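Local structure of 2-nitropropane dioxygenase (Streptomyces ansochromogenes, 3BW3) at residues Q15-G20 with A233-T238; G21-Q26 with F39-Y44; R273-L278 with A318-Q323. The protein probably uses FMN and molecular oxygen to oxidise alkyl nitronates, such as propionate 3-nitronate, with loss of the nitro group. The protein carries 1 engineered substitution. All coordinates share one frame; numbering follows the deposited sequence.

Interaction 1 (Q15-G20 with A233-T238); sequences QAPMAG and AAQLGT. With FMN (flavin mononucleotide), chain B; NIE (nitroethane), chain C.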
loop_
_atom_site.group_PDB
_atom_site.type_symbol
_atom_site.label_atom_id
_atom_site.label_comp_id
_atom_site.label_asym_id
_atom_site.label_seq_id
_atom_site.Cartn_x
_atom_site.Cartn_y
_atom_site.Cartn_z
ATOM N N GLN A 15 11.983 -5.131 16.150
ATOM C CA GLN A 15 12.940 -5.311 15.075
ATOM C C GLN A 15 12.521 -6.615 14.402
ATOM O O GLN A 15 12.512 -7.675 15.028
ATOM C CB GLN A 15 14.360 -5.416 15.634
ATOM C CG GLN A 15 15.365 -5.986 14.659
ATOM C CD GLN A 15 15.871 -7.336 15.111
ATOM O OE1 GLN A 15 15.895 -8.296 14.342
ATOM N NE2 GLN A 15 16.282 -7.417 16.370
ATOM N N ALA A 16 12.145 -6.530 13.132
ATOM C CA ALA A 16 11.701 -7.705 12.400
ATOM C C ALA A 16 12.773 -8.770 12.267
ATOM O O ALA A 16 13.960 -8.462 12.098
ATOM C CB ALA A 16 11.217 -7.303 11.016
ATOM N N PRO A 17 12.376 -10.046 12.371
ATOM C CA PRO A 17 13.375 -11.104 12.228
ATOM C C PRO A 17 13.726 -11.083 10.753
ATOM O O PRO A 17 12.835 -10.965 9.907
ATOM C CB PRO A 17 12.604 -12.361 12.612
ATOM C CG PRO A 17 11.205 -12.040 12.149
ATOM C CD PRO A 17 11.041 -10.614 12.632
ATOM N N MET A 18 15.007 -11.176 10.435
ATOM C CA MET A 18 15.423 -11.162 9.042
ATOM C C MET A 18 16.456 -12.250 8.806
ATOM O O MET A 18 17.560 -12.196 9.342
ATOM C CB MET A 18 15.978 -9.780 8.687
ATOM C CG MET A 18 14.930 -8.673 8.819
ATOM S SD MET A 18 15.558 -7.023 8.469
ATOM C CE MET A 18 16.107 -6.529 10.112
ATOM N N ALA A 19 16.074 -13.250 8.019
ATOM C CA ALA A 19 16.950 -14.372 7.722
ATOM C C ALA A 19 18.085 -13.930 6.812
ATOM O O ALA A 19 18.220 -12.744 6.507
ATOM C CB ALA A 19 16.152 -15.500 7.067
ATOM N N GLY A 20 18.906 -14.883 6.389
ATOM C CA GLY A 20 20.021 -14.553 5.518
ATOM C C GLY A 20 21.209 -13.968 6.254
ATOM O O GLY A 20 22.038 -13.289 5.647
ATOM N N ALA A 233 1.923 -2.027 18.256
ATOM C CA ALA A 233 3.346 -1.834 18.042
ATOM C C ALA A 233 3.658 -1.824 16.563
ATOM O O ALA A 233 2.821 -2.182 15.736
ATOM C CB ALA A 233 4.148 -2.944 18.735
ATOM N N ALA A 234 4.880 -1.412 16.243
ATOM C CA ALA A 234 5.344 -1.355 14.867
ATOM C C ALA A 234 6.546 -2.272 14.726
ATOM O O ALA A 234 7.451 -2.242 15.558
ATOM C CB ALA A 234 5.743 0.070 14.508
ATOM N N GLN A 235 6.546 -3.088 13.676
ATOM C CA GLN A 235 7.652 -3.994 13.407
ATOM C C GLN A 235 8.394 -3.434 12.192
ATOM O O GLN A 235 7.803 -3.204 11.128
ATOM C CB GLN A 235 7.142 -5.414 13.128
ATOM C CG GLN A 235 8.268 -6.400 12.794
ATOM C CD GLN A 235 7.823 -7.850 12.807
ATOM O OE1 GLN A 235 7.413 -8.379 13.843
ATOM N NE2 GLN A 235 7.909 -8.507 11.653
ATOM N N LEU A 236 9.689 -3.206 12.371
ATOM C CA LEU A 236 10.543 -2.631 11.337
ATOM C C LEU A 236 11.654 -3.574 10.915
ATOM O O LEU A 236 12.402 -4.081 11.755
ATOM C CB LEU A 236 11.194 -1.341 11.849
ATOM C CG LEU A 236 10.353 -0.114 12.193
ATOM C CD1 LEU A 236 9.340 -0.432 13.281
ATOM C CD2 LEU A 236 11.299 0.997 12.646
ATOM N N GLY A 237 11.768 -3.788 9.610
ATOM C CA GLY A 237 12.813 -4.638 9.084
ATOM C C GLY A 237 13.881 -3.797 8.406
ATOM O O GLY A 237 14.974 -3.608 8.935
ATOM N N THR A 238 13.553 -3.271 7.232
ATOM C CA THR A 238 14.481 -2.456 6.452
ATOM C C THR A 238 15.205 -1.354 7.243
ATOM O O THR A 238 16.386 -1.093 7.005
ATOM C CB THR A 238 13.751 -1.825 5.233
ATOM O OG1 THR A 238 13.186 -2.868 4.426
ATOM C CG2 THR A 238 14.718 -1.024 4.378
HETATM N N1 FMN B . 9.920 -11.903 8.219
HETATM C C2 FMN B . 9.875 -13.145 8.855
HETATM O O2 FMN B . 8.877 -13.460 9.501
HETATM N N3 FMN B . 10.947 -14.021 8.768
HETATM C C4 FMN B . 12.103 -13.718 8.068
HETATM O O4 FMN B . 13.040 -14.533 8.026
HETATM C C4A FMN B . 12.173 -12.452 7.425
HETATM N N5 FMN B . 13.315 -12.061 6.724
HETATM C C5A FMN B . 13.407 -10.803 6.115
HETATM C C6 FMN B . 14.595 -10.436 5.434
HETATM C C7 FMN B . 14.745 -9.153 4.799
HETATM C C7M FMN B . 16.190 -8.601 4.854
HETATM C C8 FMN B . 13.619 -8.258 4.940
HETATM C C8M FMN B . 13.762 -6.736 5.000
HETATM C C9 FMN B . 12.408 -8.626 5.601
HETATM C C9A FMN B . 12.298 -9.900 6.198
HETATM N N10 FMN B . 11.124 -10.300 6.889
HETATM C C10 FMN B . 11.057 -11.555 7.513
HETATM C "C1'" FMN B . 9.846 -9.459 6.807
HETATM C "C2'" FMN B . 9.734 -8.616 8.098
HETATM O "O2'" FMN B . 9.157 -9.415 9.123
HETATM C "C3'" FMN B . 8.796 -7.370 7.921
HETATM O "O3'" FMN B . 7.521 -7.884 7.530
HETATM C "C4'" FMN B . 9.268 -6.350 6.861
HETATM O "O4'" FMN B . 10.680 -6.156 7.019
HETATM C "C5'" FMN B . 8.521 -4.995 7.039
HETATM O "O5'" FMN B . 8.933 -4.006 6.064
HETATM P P FMN B . 10.144 -2.899 6.202
HETATM O O1P FMN B . 9.799 -2.801 7.658
HETATM O O2P FMN B . 9.326 -2.273 5.099
HETATM O O3P FMN B . 11.068 -4.046 5.816
HETATM N N3 NIE C . 17.193 -15.252 2.673
HETATM C C1 NIE C . 18.731 -17.082 3.331
HETATM C C2 NIE C . 18.577 -15.725 2.630
HETATM O O4 NIE C . 16.916 -14.279 3.354
HETATM O O5 NIE C . 16.319 -15.808 2.023
#

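Interaction 2 (G21-Q26 with F39-Y44); sequences GVSVPQ and FLAAGY. With NIE (nitroethane), chain C.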
loop_
_atom_site.group_PDB
_atom_site.type_symbol
_atom_site.label_atom_id
_atom_site.label_comp_id
_atom_site.label_asym_id
_atom_site.label_seq_id
_atom_site.Cartn_x
_atom_site.Cartn_y
_atom_site.Cartn_z
ATOM N N GLY A 21 21.289 -14.222 7.556
ATOM C CA GLY A 21 22.395 -13.724 8.357
ATOM C C GLY A 21 22.289 -12.268 8.769
ATOM O O GLY A 21 23.276 -11.657 9.194
ATOM N N VAL A 22 21.096 -11.702 8.648
ATOM C CA VAL A 22 20.890 -10.306 9.015
ATOM C C VAL A 22 20.715 -10.096 10.517
ATOM O O VAL A 22 21.395 -9.267 11.120
ATOM C CB VAL A 22 19.653 -9.716 8.301
ATOM C CG1 VAL A 22 19.405 -8.284 8.781
ATOM C CG2 VAL A 22 19.866 -9.748 6.790
ATOM N N SER A 23 19.801 -10.857 11.109
ATOM C CA SER A 23 19.484 -10.751 12.526
ATOM C C SER A 23 20.436 -11.447 13.491
ATOM O O SER A 23 19.999 -12.231 14.330
ATOM C CB SER A 23 18.070 -11.283 12.771
ATOM O OG SER A 23 17.139 -10.621 11.945
ATOM N N VAL A 24 21.727 -11.164 13.398
ATOM C CA VAL A 24 22.674 -11.788 14.310
ATOM C C VAL A 24 22.338 -11.343 15.744
ATOM O O VAL A 24 21.662 -10.330 15.947
ATOM C CB VAL A 24 24.123 -11.406 13.939
ATOM C CG1 VAL A 24 24.488 -12.034 12.600
ATOM C CG2 VAL A 24 24.265 -9.893 13.862
ATOM N N PRO A 25 22.790 -12.106 16.756
ATOM C CA PRO A 25 22.524 -11.778 18.162
ATOM C C PRO A 25 22.833 -10.337 18.545
ATOM O O PRO A 25 22.119 -9.732 19.348
ATOM C CB PRO A 25 23.396 -12.777 18.916
ATOM C CG PRO A 25 23.332 -13.981 18.029
ATOM C CD PRO A 25 23.544 -13.369 16.654
ATOM N N GLN A 26 23.899 -9.793 17.969
ATOM C CA GLN A 26 24.311 -8.423 18.247
ATOM C C GLN A 26 23.241 -7.399 17.874
ATOM O O GLN A 26 23.111 -6.377 18.541
ATOM C CB GLN A 26 25.619 -8.111 17.509
ATOM C CG GLN A 26 26.826 -8.886 18.036
ATOM C CD GLN A 26 26.774 -10.384 17.732
ATOM O OE1 GLN A 26 27.213 -11.207 18.542
ATOM N NE2 GLN A 26 26.256 -10.740 16.563
ATOM N N PHE A 39 14.735 -9.519 17.584
ATOM C CA PHE A 39 14.334 -10.822 17.059
ATOM C C PHE A 39 15.468 -11.597 16.417
ATOM O O PHE A 39 16.352 -11.023 15.781
ATOM C CB PHE A 39 13.243 -10.671 15.990
ATOM C CG PHE A 39 11.859 -11.038 16.460
ATOM C CD1 PHE A 39 11.018 -10.078 17.013
ATOM C CD2 PHE A 39 11.392 -12.346 16.333
ATOM C CE1 PHE A 39 9.731 -10.415 17.429
ATOM C CE2 PHE A 39 10.111 -12.693 16.744
ATOM C CZ PHE A 39 9.275 -11.724 17.295
ATOM N N LEU A 40 15.418 -12.915 16.583
ATOM C CA LEU A 40 16.375 -13.824 15.971
ATOM C C LEU A 40 15.578 -14.507 14.861
ATOM O O LEU A 40 14.372 -14.729 15.004
ATOM C CB LEU A 40 16.858 -14.876 16.970
ATOM C CG LEU A 40 17.818 -14.424 18.066
ATOM C CD1 LEU A 40 18.155 -15.614 18.962
ATOM C CD2 LEU A 40 19.078 -13.846 17.434
ATOM N N ALA A 41 16.238 -14.827 13.756
ATOM C CA ALA A 41 15.566 -15.484 12.642
ATOM C C ALA A 41 16.033 -16.932 12.544
ATOM O O ALA A 41 17.219 -17.194 12.340
ATOM C CB ALA A 41 15.868 -14.743 11.347
ATOM N N ALA A 42 15.105 -17.872 12.693
ATOM C CA ALA A 42 15.446 -19.287 12.613
ATOM C C ALA A 42 15.322 -19.803 11.179
ATOM O O ALA A 42 15.710 -20.934 10.879
ATOM C CB ALA A 42 14.542 -20.094 13.543
ATOM N N GLY A 43 14.784 -18.965 10.298
ATOM C CA GLY A 43 14.605 -19.350 8.909
ATOM C C GLY A 43 15.856 -19.835 8.194
ATOM O O GLY A 43 16.869 -19.143 8.154
ATOM N N TYR A 44 15.762 -21.032 7.623
ATOM C CA TYR A 44 16.846 -21.681 6.880
ATOM C C TYR A 44 18.009 -22.183 7.733
ATOM O O TYR A 44 18.976 -22.722 7.202
ATOM C CB TYR A 44 17.369 -20.757 5.772
ATOM C CG TYR A 44 16.276 -20.239 4.863
ATOM C CD1 TYR A 44 15.377 -21.116 4.253
ATOM C CD2 TYR A 44 16.114 -18.873 4.641
ATOM C CE1 TYR A 44 14.346 -20.645 3.452
ATOM C CE2 TYR A 44 15.085 -18.391 3.840
ATOM C CZ TYR A 44 14.205 -19.283 3.248
ATOM O OH TYR A 44 13.190 -18.818 2.440
HETATM N N3 NIE C . 17.193 -15.252 2.673
HETATM C C1 NIE C . 18.731 -17.082 3.331
HETATM C C2 NIE C . 18.577 -15.725 2.630
HETATM O O4 NIE C . 16.916 -14.279 3.354
HETATM O O5 NIE C . 16.319 -15.808 2.023
HETATM O O HOH W 1 18.968 -14.528 13.667
#

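Interaction 3 (R273-L278 with A318-Q323); sequences RPARSL and ALWAGQ. With FMN (flavin mononucleotide), chain B; NIE (nitroethane), chain C.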
loop_
_atom_site.group_PDB
_atom_site.type_symbol
_atom_site.label_atom_id
_atom_site.label_comp_id
_atom_site.label_asym_id
_atom_site.label_seq_id
_atom_site.Cartn_x
_atom_site.Cartn_y
_atom_site.Cartn_z
ATOM N N ARG A 273 8.241 -17.320 -3.991
ATOM C CA ARG A 273 7.101 -16.797 -3.248
ATOM C C ARG A 273 7.273 -15.285 -3.322
ATOM O O ARG A 273 8.394 -14.795 -3.331
ATOM C CB ARG A 273 7.164 -17.269 -1.794
ATOM C CG ARG A 273 5.818 -17.526 -1.146
ATOM C CD ARG A 273 6.024 -18.309 0.144
ATOM N NE ARG A 273 4.838 -19.049 0.558
ATOM C CZ ARG A 273 3.783 -18.505 1.148
ATOM N NH1 ARG A 273 2.750 -19.263 1.493
ATOM N NH2 ARG A 273 3.767 -17.205 1.401
ATOM N N PRO A 274 6.170 -14.526 -3.385
ATOM C CA PRO A 274 6.306 -13.068 -3.468
ATOM C C PRO A 274 7.095 -12.455 -2.310
ATOM O O PRO A 274 6.769 -12.675 -1.141
ATOM C CB PRO A 274 4.857 -12.586 -3.507
ATOM C CG PRO A 274 4.137 -13.740 -4.183
ATOM C CD PRO A 274 4.758 -14.936 -3.499
ATOM N N ALA A 275 8.129 -11.691 -2.656
ATOM C CA ALA A 275 8.986 -11.019 -1.679
ATOM C C ALA A 275 9.486 -9.730 -2.318
ATOM O O ALA A 275 9.908 -9.735 -3.471
ATOM C CB ALA A 275 10.164 -11.919 -1.296
ATOM N N ARG A 276 9.445 -8.629 -1.575
ATOM C CA ARG A 276 9.861 -7.337 -2.114
ATOM C C ARG A 276 11.371 -7.102 -2.084
ATOM O O ARG A 276 12.016 -7.169 -1.030
ATOM C CB ARG A 276 9.139 -6.207 -1.376
ATOM C CG ARG A 276 9.402 -4.823 -1.966
ATOM C CD ARG A 276 8.565 -3.749 -1.288
ATOM N NE ARG A 276 7.138 -3.915 -1.546
ATOM C CZ ARG A 276 6.529 -3.590 -2.688
ATOM N NH1 ARG A 276 7.219 -3.072 -3.696
ATOM N NH2 ARG A 276 5.222 -3.791 -2.824
ATOM N N SER A 277 11.919 -6.799 -3.256
ATOM C CA SER A 277 13.349 -6.567 -3.412
ATOM C C SER A 277 13.592 -5.379 -4.326
ATOM O O SER A 277 12.723 -5.013 -5.113
ATOM C CB SER A 277 13.996 -7.812 -4.029
ATOM O OG SER A 277 15.277 -7.530 -4.551
ATOM N N LEU A 278 14.770 -4.772 -4.216
ATOM C CA LEU A 278 15.117 -3.658 -5.092
ATOM C C LEU A 278 15.216 -4.291 -6.477
ATOM O O LEU A 278 15.676 -5.422 -6.605
ATOM C CB LEU A 278 16.466 -3.053 -4.690
ATOM C CG LEU A 278 16.511 -2.332 -3.341
ATOM C CD1 LEU A 278 17.949 -2.000 -2.976
ATOM C CD2 LEU A 278 15.677 -1.061 -3.418
ATOM N N ALA A 318 19.496 -11.023 -3.591
ATOM C CA ALA A 318 18.103 -10.799 -3.216
ATOM C C ALA A 318 18.145 -9.548 -2.352
ATOM O O ALA A 318 18.301 -9.628 -1.140
ATOM C CB ALA A 318 17.572 -11.974 -2.408
ATOM N N LEU A 319 18.016 -8.389 -2.985
ATOM C CA LEU A 319 18.077 -7.121 -2.272
ATOM C C LEU A 319 16.773 -6.771 -1.537
ATOM O O LEU A 319 16.128 -5.770 -1.842
ATOM C CB LEU A 319 18.459 -6.016 -3.266
ATOM C CG LEU A 319 19.763 -6.249 -4.050
ATOM C CD1 LEU A 319 19.975 -5.136 -5.063
ATOM C CD2 LEU A 319 20.943 -6.303 -3.091
ATOM N N TRP A 320 16.394 -7.594 -0.564
ATOM C CA TRP A 320 15.167 -7.368 0.206
ATOM C C TRP A 320 15.102 -5.933 0.735
ATOM O O TRP A 320 16.065 -5.438 1.327
ATOM C CB TRP A 320 15.104 -8.322 1.398
ATOM C CG TRP A 320 15.195 -9.782 1.065
ATOM C CD1 TRP A 320 15.875 -10.733 1.774
ATOM C CD2 TRP A 320 14.561 -10.471 -0.023
ATOM N NE1 TRP A 320 15.705 -11.966 1.197
ATOM C CE2 TRP A 320 14.904 -11.836 0.093
ATOM C CE3 TRP A 320 13.740 -10.068 -1.084
ATOM C CZ2 TRP A 320 14.454 -12.804 -0.811
ATOM C CZ3 TRP A 320 13.292 -11.030 -1.986
ATOM C CH2 TRP A 320 13.653 -12.382 -1.842
ATOM N N ALA A 321 13.960 -5.278 0.542
ATOM C CA ALA A 321 13.785 -3.902 0.996
ATOM C C ALA A 321 12.338 -3.426 0.873
ATOM O O ALA A 321 11.677 -3.672 -0.138
ATOM C CB ALA A 321 14.696 -2.975 0.196
ATOM N N GLY A 322 11.857 -2.740 1.909
ATOM C CA GLY A 322 10.504 -2.213 1.894
ATOM C C GLY A 322 10.500 -0.933 1.080
ATOM O O GLY A 322 11.564 -0.442 0.698
ATOM N N GLN A 323 9.321 -0.377 0.822
ATOM C CA GLN A 323 9.222 0.834 0.018
ATOM C C GLN A 323 9.832 2.081 0.671
ATOM O O GLN A 323 9.976 3.113 0.026
ATOM C CB GLN A 323 7.758 1.088 -0.364
ATOM C CG GLN A 323 7.121 -0.041 -1.174
ATOM C CD GLN A 323 5.716 0.292 -1.643
ATOM O OE1 GLN A 323 4.905 0.788 -0.875
ATOM N NE2 GLN A 323 5.423 0.012 -2.906
HETATM N N1 FMN B . 9.920 -11.903 8.219
HETATM C C2 FMN B . 9.875 -13.145 8.855
HETATM O O2 FMN B . 8.877 -13.460 9.501
HETATM N N3 FMN B . 10.947 -14.021 8.768
HETATM C C4 FMN B . 12.103 -13.718 8.068
HETATM O O4 FMN B . 13.040 -14.533 8.026
HETATM C C4A FMN B . 12.173 -12.452 7.425
HETATM N N5 FMN B . 13.315 -12.061 6.724
HETATM C C5A FMN B . 13.407 -10.803 6.115
HETATM C C6 FMN B . 14.595 -10.436 5.434
HETATM C C7 FMN B . 14.745 -9.153 4.799
HETATM C C7M FMN B . 16.190 -8.601 4.854
HETATM C C8 FMN B . 13.619 -8.258 4.940
HETATM C C8M FMN B . 13.762 -6.736 5.000
HETATM C C9 FMN B . 12.408 -8.626 5.601
HETATM C C9A FMN B . 12.298 -9.900 6.198
HETATM N N10 FMN B . 11.124 -10.300 6.889
HETATM C C10 FMN B . 11.057 -11.555 7.513
HETATM C "C1'" FMN B . 9.846 -9.459 6.807
HETATM C "C2'" FMN B . 9.734 -8.616 8.098
HETATM O "O2'" FMN B . 9.157 -9.415 9.123
HETATM C "C3'" FMN B . 8.796 -7.370 7.921
HETATM O "O3'" FMN B . 7.521 -7.884 7.530
HETATM C "C4'" FMN B . 9.268 -6.350 6.861
HETATM O "O4'" FMN B . 10.680 -6.156 7.019
HETATM C "C5'" FMN B . 8.521 -4.995 7.039
HETATM O "O5'" FMN B . 8.933 -4.006 6.064
HETATM P P FMN B . 10.144 -2.899 6.202
HETATM O O1P FMN B . 9.799 -2.801 7.658
HETATM O O2P FMN B . 9.326 -2.273 5.099
HETATM O O3P FMN B . 11.068 -4.046 5.816
HETATM N N3 NIE C . 17.193 -15.252 2.673
HETATM C C1 NIE C . 18.731 -17.082 3.331
HETATM C C2 NIE C . 18.577 -15.725 2.630
HETATM O O4 NIE C . 16.916 -14.279 3.354
HETATM O O5 NIE C . 16.319 -15.808 2.023
#

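Interaction 1 (Q15-G20 with A233-T238)
The carbonyl oxygen of Leu236 is met twice from the other segment: Ala16 N donates a nearly straight hydrogen bond to Leu236 O (2.8 Å, 173° at the hydrogen), and the CA-H of Gln15 adds a weaker contact. This is a parallel bridge at the C-terminal ends of two strands, just where both segments turn in to hold the flavin mononucleotide. Ala16 CB rests on Gln235 CG at 3.6 Å. The Gln235 chain runs out extended, with CG anti to the backbone N (chi1 178°), and this carries NE2 to 3.0 Å from FMN O2'. Met18 lays CB and CG over the face of the flavin's benzene ring near C6, then bends at its last torsion so that CE ends 3.3 Å from Gly237 O. With an alanine here, the flavin face and Gly237 would probably lose the chain beyond CB that bridges them, opening a gap behind the ring. Farther along, Ala19 N donates to FMN N5 (3.3 Å) and weakly to O4. At the other end of the cofactor, Gly237 N binds phosphate oxygen O1P at 2.9 Å, and FMN O4' lies close against this glycine, which has no side chain. Thr238 grips O3P with both its N and OG1. In the parallel barrel sheet, strands 13-15 and 233-236 lie side by side; Gln235 packs on strand 211-214, and Gln15 on helix 25-33.

Interaction 2 (G21-Q26 with F39-Y44)
Ser23 reaches toward strand 38-41 with its CB, which lies 3.5 Å from Phe39 O and 4.3 Å from Ala41 CB. From there OG stands beside the backbone N (chi1 -55°) and turns back to its own loop, where it hydrogen-bonds Met18 N. The serine thus touches the strand with its carbon and spends its hydroxyl on fixing the flavin-binding loop. Its carbonyl faces Leu40 and Ala41: a water between the two segments lies 2.6 Å from Ser23 O and accepts from Ala41 N at 2.7 Å, while the methyl Leu40 CD2 comes to 3.6 Å from Ser23 O. The same methyl meets Pro25 CG at 4.3 Å. An inverse gamma turn centred on Ser23 swings the chain round, and Val24 takes the N-cap position of the helix that Pro25 begins. Beyond the strand, Tyr44 borders the substrate pocket, with CE2 3.4 Å from nitroethane O5; stacking on His298 and a hydrogen bond between its hydroxyl and that of Tyr294 steady the ring. The contact lies in the first beta-alpha-beta unit of the TIM barrel, where the start of helix 25-33 meets the second strand, 38-41, and helix 47-60 packs against both Pro25 and Leu40.

Interaction 3 (R273-L278 with A318-Q323)
Two backbone hydrogen bonds tie the segments together on either side of the Ser277-Trp320 bridge: Leu278 N donates to Leu319 O at 2.9 Å, and Ala321 N to Arg276 O at 3.1 Å. Arg276 O is further approached by the CA-H of Trp320 and by the edge of its indole, CE3 lying 3.4 Å away near the ring plane. Ser277 OG is turned to its own strand, donating to Leu278 O at 3.0 Å. An inverse gamma turn at Leu319 brings the loop round to this bridge. The side chain of Trp320 then links protein, cofactor and substrate. Its CZ3 presses on Ala275 CB at 3.3 Å, and its CB sits 3.5 Å from FMN C7. Trp320 NE1 makes a weak hydrogen bond of 3.4 Å to nitroethane O4. Ala318 CB lies over one face of the indole, offset toward the rim. Arg276 sends its chain past Ala321 O, with CG anti to the backbone N (chi1 -174°), and Gln323 NE2 lies over one face of its guanidinium, toward the rim, the two planes 46° apart. Each has firmer partners: Val174 O and Thr264 OG1 for the arginine, and Gly193 O of the second subunit for Gln323 NE2. On the apolar side, Leu278 crosses Leu319 at about a right angle and also touches Ala321 CB. Strand 275-278 is the middle one of a small antiparallel sheet, between 178-179 and 264-267; helix 250-255 packs on Leu278 and Leu319.

How the interactions relate
Interactions 1 and 2 share the parallel barrel sheet, their centres about 10 Å apart; along the chain, interaction 2 is nested within the loop that interaction 1 closes. Interaction 3 comes later, on the small antiparallel sheet and the loop before helix 333-350, with its centre about 13 Å from that of interaction 1 and about 17 Å from that of interaction 2. Thr238 OG1 joins the first and third through a probable hydrogen bond with Gly322 N, close to the FMN phosphate. Interactions 2 and 3 do not touch, yet all three reach nitroethane. The active site is therefore assembled between the C-terminal strand ends of the barrel and the 318-323 loop, which is bound to the smaller sheet.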